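Local atomic coordinates of spectinomycin phosphotransferase (Legionella pneumophila, PDB entry 3I1A), a protein that probably transfers a phosphate group from a nucleotide to the antibiotic spectinomycin, acting as an antibiotic resistance factor. Residues 65-78 with 224-236. Sequence-based numbering, arbitrary orientation.
Sequences IIRLLHDSGIKEII and ESIYIIDWDEPML
Where the protein-kinase-like fold brings helix 61-71, the probable counterpart of helix C, against the metal-binding loop around D230, W231 packs on I65, I66 and L69. D230, which binds magnesium in another structure of this protein though no metal is present here, probably corresponds by fold to the DFG aspartate of protein kinases, and W231 follows it directly. L69 reaches over one face of the indole, CD1 standing 4.0 Å from the six-membered ring centroid and 9° off its normal, a CH-pi contact. I66 crosses the root of the same side chain, with CD1 3.7 Å from W231 CG, while I65 turns its CG1 to P234 CG at 3.7 Å. With CG of W231 anti to the carbonyl carbon (chi1 -75°), the indole swings back toward strand 226-228, and NE1 donates to I228 O at 3.0 Å from above the carbonyl plane.

Beyond the helix, the inverse gamma turn centred on E76 meets that strand. I228 N donates to E76 O at 2.9 Å, nearly straight (165°), and Y227 CA adds a CA-H...O contact to the same oxygen. E76 carries its CB and CG past I226 O, and its OE2 bonds to Q120 of helix 115-129. The Y227 ring lies alongside the chain, its edge facing I77 C, and I78 CG1 meets CD1 of that ring at 3.8 Å. A water accepts from I78 N and donates to I228 O, so this carbonyl receives both the water and the indole N-H.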
# COMPACT_ATOMS: atom_id res chain seq x y z
N ILE A 65 -4.98 7.11 12.22
CA ILE A 65 -3.67 7.57 11.75
C ILE A 65 -3.77 8.84 10.91
O ILE A 65 -2.92 9.70 11.04
CB ILE A 65 -2.96 6.45 10.98
CG1 ILE A 65 -2.64 5.32 11.97
CG2 ILE A 65 -1.67 6.96 10.34
CD1 ILE A 65 -1.82 5.78 13.18
N ILE A 66 -4.80 8.94 10.08
CA ILE A 66 -5.01 10.12 9.23
C ILE A 66 -5.19 11.31 10.16
O ILE A 66 -4.65 12.39 9.89
CB ILE A 66 -6.29 9.96 8.34
CG1 ILE A 66 -6.04 8.93 7.24
CG2 ILE A 66 -6.68 11.31 7.74
CD1 ILE A 66 -4.89 9.28 6.33
N ARG A 67 -5.94 11.13 11.24
CA ARG A 67 -6.16 12.22 12.19
C ARG A 67 -4.84 12.60 12.88
O ARG A 67 -4.50 13.78 13.00
CB ARG A 67 -7.19 11.83 13.26
CG ARG A 67 -7.42 12.95 14.25
CD ARG A 67 -7.68 12.44 15.64
NE ARG A 67 -6.46 12.29 16.44
CZ ARG A 67 -5.81 11.15 16.65
NH1 ARG A 67 -6.24 10.01 16.10
NH2 ARG A 67 -4.73 11.14 17.42
N LEU A 68 -4.07 11.60 13.30
CA LEU A 68 -2.79 11.89 13.96
C LEU A 68 -1.87 12.68 13.03
O LEU A 68 -1.27 13.66 13.45
CB LEU A 68 -2.11 10.58 14.40
CG LEU A 68 -0.70 10.68 14.96
CD1 LEU A 68 -0.68 11.51 16.22
CD2 LEU A 68 -0.18 9.29 15.25
N LEU A 69 -1.78 12.28 11.76
CA LEU A 69 -0.93 13.01 10.82
C LEU A 69 -1.50 14.42 10.58
O LEU A 69 -0.75 15.39 10.47
CB LEU A 69 -0.82 12.24 9.48
CG LEU A 69 -0.18 10.85 9.63
CD1 LEU A 69 -0.22 10.10 8.31
CD2 LEU A 69 1.25 10.97 10.17
N HIS A 70 -2.82 14.52 10.49
CA HIS A 70 -3.48 15.80 10.26
C HIS A 70 -3.12 16.78 11.37
O HIS A 70 -2.66 17.89 11.10
CB HIS A 70 -5.00 15.59 10.18
CG HIS A 70 -5.79 16.85 10.04
ND1 HIS A 70 -6.21 17.59 11.13
CD2 HIS A 70 -6.23 17.51 8.95
CE1 HIS A 70 -6.87 18.65 10.70
NE2 HIS A 70 -6.90 18.63 9.38
N ASP A 71 -3.33 16.36 12.62
CA ASP A 71 -3.04 17.21 13.78
C ASP A 71 -1.56 17.45 13.97
O ASP A 71 -1.15 18.45 14.57
CB ASP A 71 -3.62 16.60 15.07
CG ASP A 71 -5.14 16.64 15.11
OD1 ASP A 71 -5.77 17.14 14.15
OD2 ASP A 71 -5.72 16.17 16.11
N SER A 72 -0.75 16.53 13.44
CA SER A 72 0.70 16.61 13.53
C SER A 72 1.27 17.57 12.49
O SER A 72 2.47 17.84 12.47
CB SER A 72 1.30 15.21 13.33
OG SER A 72 2.67 15.18 13.67
N GLY A 73 0.40 18.07 11.61
CA GLY A 73 0.84 19.01 10.59
C GLY A 73 1.28 18.49 9.23
O GLY A 73 1.60 19.31 8.36
N ILE A 74 1.33 17.18 9.02
CA ILE A 74 1.73 16.65 7.70
C ILE A 74 0.73 17.20 6.69
O ILE A 74 -0.49 17.09 6.87
CB ILE A 74 1.74 15.10 7.66
CG1 ILE A 74 2.96 14.56 8.41
CG2 ILE A 74 1.81 14.60 6.21
CD1 ILE A 74 2.92 14.73 9.90
N LYS A 75 1.23 17.79 5.62
CA LYS A 75 0.36 18.39 4.62
C LYS A 75 0.07 17.53 3.40
O LYS A 75 -1.00 17.68 2.77
CB LYS A 75 0.95 19.72 4.15
CG LYS A 75 1.10 20.77 5.25
CD LYS A 75 1.86 21.99 4.73
CE LYS A 75 2.12 23.00 5.85
NZ LYS A 75 2.77 24.26 5.37
N GLU A 76 1.01 16.65 3.06
CA GLU A 76 0.93 15.83 1.86
C GLU A 76 0.05 14.60 1.90
O GLU A 76 0.46 13.52 1.48
CB GLU A 76 2.35 15.43 1.41
CG GLU A 76 3.25 16.61 0.98
CD GLU A 76 3.79 17.45 2.14
OE1 GLU A 76 3.49 17.17 3.32
OE2 GLU A 76 4.55 18.39 1.85
N ILE A 77 -1.17 14.79 2.39
CA ILE A 77 -2.18 13.75 2.50
C ILE A 77 -3.50 14.31 1.94
O ILE A 77 -3.80 15.50 2.11
CB ILE A 77 -2.42 13.40 3.99
CG1 ILE A 77 -1.13 12.88 4.62
CG2 ILE A 77 -3.56 12.40 4.13
CD1 ILE A 77 -1.30 12.39 6.04
N ILE A 78 -4.29 13.47 1.28
CA ILE A 78 -5.58 13.93 0.79
C ILE A 78 -6.48 13.62 1.97
O ILE A 78 -6.91 12.48 2.14
CB ILE A 78 -6.05 13.18 -0.45
CG1 ILE A 78 -5.09 13.48 -1.61
CG2 ILE A 78 -7.48 13.63 -0.81
CD1 ILE A 78 -5.31 12.59 -2.82
N GLU A 224 1.65 20.95 -7.95
CA GLU A 224 2.76 20.06 -8.24
C GLU A 224 3.30 19.46 -6.93
O GLU A 224 4.45 19.01 -6.87
CB GLU A 224 3.86 20.82 -8.95
N SER A 225 2.48 19.48 -5.88
CA SER A 225 2.86 18.88 -4.60
C SER A 225 2.54 17.40 -4.69
O SER A 225 1.71 17.00 -5.48
CB SER A 225 2.05 19.48 -3.45
OG SER A 225 2.33 18.81 -2.23
N ILE A 226 3.23 16.60 -3.89
CA ILE A 226 2.96 15.15 -3.84
C ILE A 226 1.91 14.86 -2.74
O ILE A 226 1.68 15.67 -1.84
CB ILE A 226 4.24 14.35 -3.53
CG1 ILE A 226 4.79 14.73 -2.16
CG2 ILE A 226 5.30 14.59 -4.60
CD1 ILE A 226 4.88 13.56 -1.22
N TYR A 227 1.28 13.69 -2.83
CA TYR A 227 0.32 13.24 -1.82
C TYR A 227 0.58 11.76 -1.65
O TYR A 227 0.75 11.05 -2.65
CB TYR A 227 -1.13 13.45 -2.26
CG TYR A 227 -1.49 14.91 -2.27
CD1 TYR A 227 -1.93 15.54 -1.10
CD2 TYR A 227 -1.22 15.71 -3.38
CE1 TYR A 227 -2.07 16.94 -1.04
CE2 TYR A 227 -1.36 17.09 -3.33
CZ TYR A 227 -1.77 17.70 -2.16
OH TYR A 227 -1.83 19.08 -2.11
N ILE A 228 0.65 11.30 -0.40
CA ILE A 228 0.85 9.88 -0.14
C ILE A 228 -0.51 9.27 0.16
O ILE A 228 -1.20 9.74 1.06
CB ILE A 228 1.77 9.64 1.07
CG1 ILE A 228 3.18 10.15 0.75
CG2 ILE A 228 1.81 8.13 1.38
CD1 ILE A 228 4.12 10.08 1.94
N ILE A 229 -0.90 8.23 -0.58
CA ILE A 229 -2.21 7.61 -0.40
C ILE A 229 -2.13 6.18 0.09
O ILE A 229 -1.04 5.61 0.24
CB ILE A 229 -3.05 7.64 -1.72
CG1 ILE A 229 -2.34 6.88 -2.85
CG2 ILE A 229 -3.31 9.11 -2.12
CD1 ILE A 229 -3.24 6.59 -4.04
N ASP A 230 -3.31 5.63 0.37
CA ASP A 230 -3.55 4.28 0.88
C ASP A 230 -3.01 4.08 2.28
O ASP A 230 -2.00 3.40 2.50
CB ASP A 230 -2.97 3.21 -0.02
CG ASP A 230 -3.37 1.80 0.43
OD1 ASP A 230 -3.93 1.66 1.54
OD2 ASP A 230 -3.11 0.84 -0.30
N TRP A 231 -3.71 4.66 3.24
CA TRP A 231 -3.34 4.58 4.64
C TRP A 231 -4.18 3.54 5.36
O TRP A 231 -4.45 3.67 6.56
CB TRP A 231 -3.52 5.97 5.27
CG TRP A 231 -2.43 6.89 4.87
CD1 TRP A 231 -2.46 7.84 3.87
CD2 TRP A 231 -1.11 6.90 5.40
NE1 TRP A 231 -1.21 8.43 3.76
CE2 TRP A 231 -0.38 7.87 4.69
CE3 TRP A 231 -0.48 6.18 6.42
CZ2 TRP A 231 0.96 8.12 4.96
CZ3 TRP A 231 0.85 6.43 6.69
CH2 TRP A 231 1.56 7.40 5.96
N ASP A 232 -4.59 2.51 4.63
CA ASP A 232 -5.44 1.45 5.20
C ASP A 232 -4.74 0.50 6.16
O ASP A 232 -5.35 0.00 7.09
CB ASP A 232 -6.11 0.62 4.09
CG ASP A 232 -7.24 1.37 3.41
OD1 ASP A 232 -7.75 2.33 4.02
OD2 ASP A 232 -7.62 1.00 2.27
N GLU A 233 -3.46 0.25 5.94
CA GLU A 233 -2.76 -0.68 6.82
C GLU A 233 -1.38 -0.21 7.27
O GLU A 233 -0.38 -0.86 6.95
CB GLU A 233 -2.64 -2.03 6.11
CG GLU A 233 -3.97 -2.64 5.71
CD GLU A 233 -4.48 -3.63 6.73
OE1 GLU A 233 -4.67 -3.24 7.91
OE2 GLU A 233 -4.68 -4.81 6.36
N PRO A 234 -1.30 0.92 7.98
CA PRO A 234 0.01 1.41 8.45
C PRO A 234 0.48 0.44 9.54
O PRO A 234 -0.24 -0.49 9.89
CB PRO A 234 -0.32 2.80 9.00
CG PRO A 234 -1.74 2.64 9.52
CD PRO A 234 -2.39 1.80 8.42
N MET A 235 1.67 0.66 10.09
CA MET A 235 2.21 -0.26 11.11
C MET A 235 3.39 0.36 11.85
O MET A 235 3.86 1.44 11.49
CB MET A 235 2.69 -1.55 10.44
CG MET A 235 3.99 -1.40 9.64
SD MET A 235 4.54 -2.89 8.75
CE MET A 235 4.72 -4.06 10.11
N LEU A 236 3.85 -0.32 12.91
CA LEU A 236 5.03 0.13 13.63
C LEU A 236 6.09 -0.87 13.21
O LEU A 236 5.91 -2.08 13.36
CB LEU A 236 4.83 0.09 15.15
CG LEU A 236 3.87 1.15 15.65
CD1 LEU A 236 3.53 0.96 17.11
CD2 LEU A 236 4.52 2.50 15.45
O HOH W 1 -3.92 10.64 1.03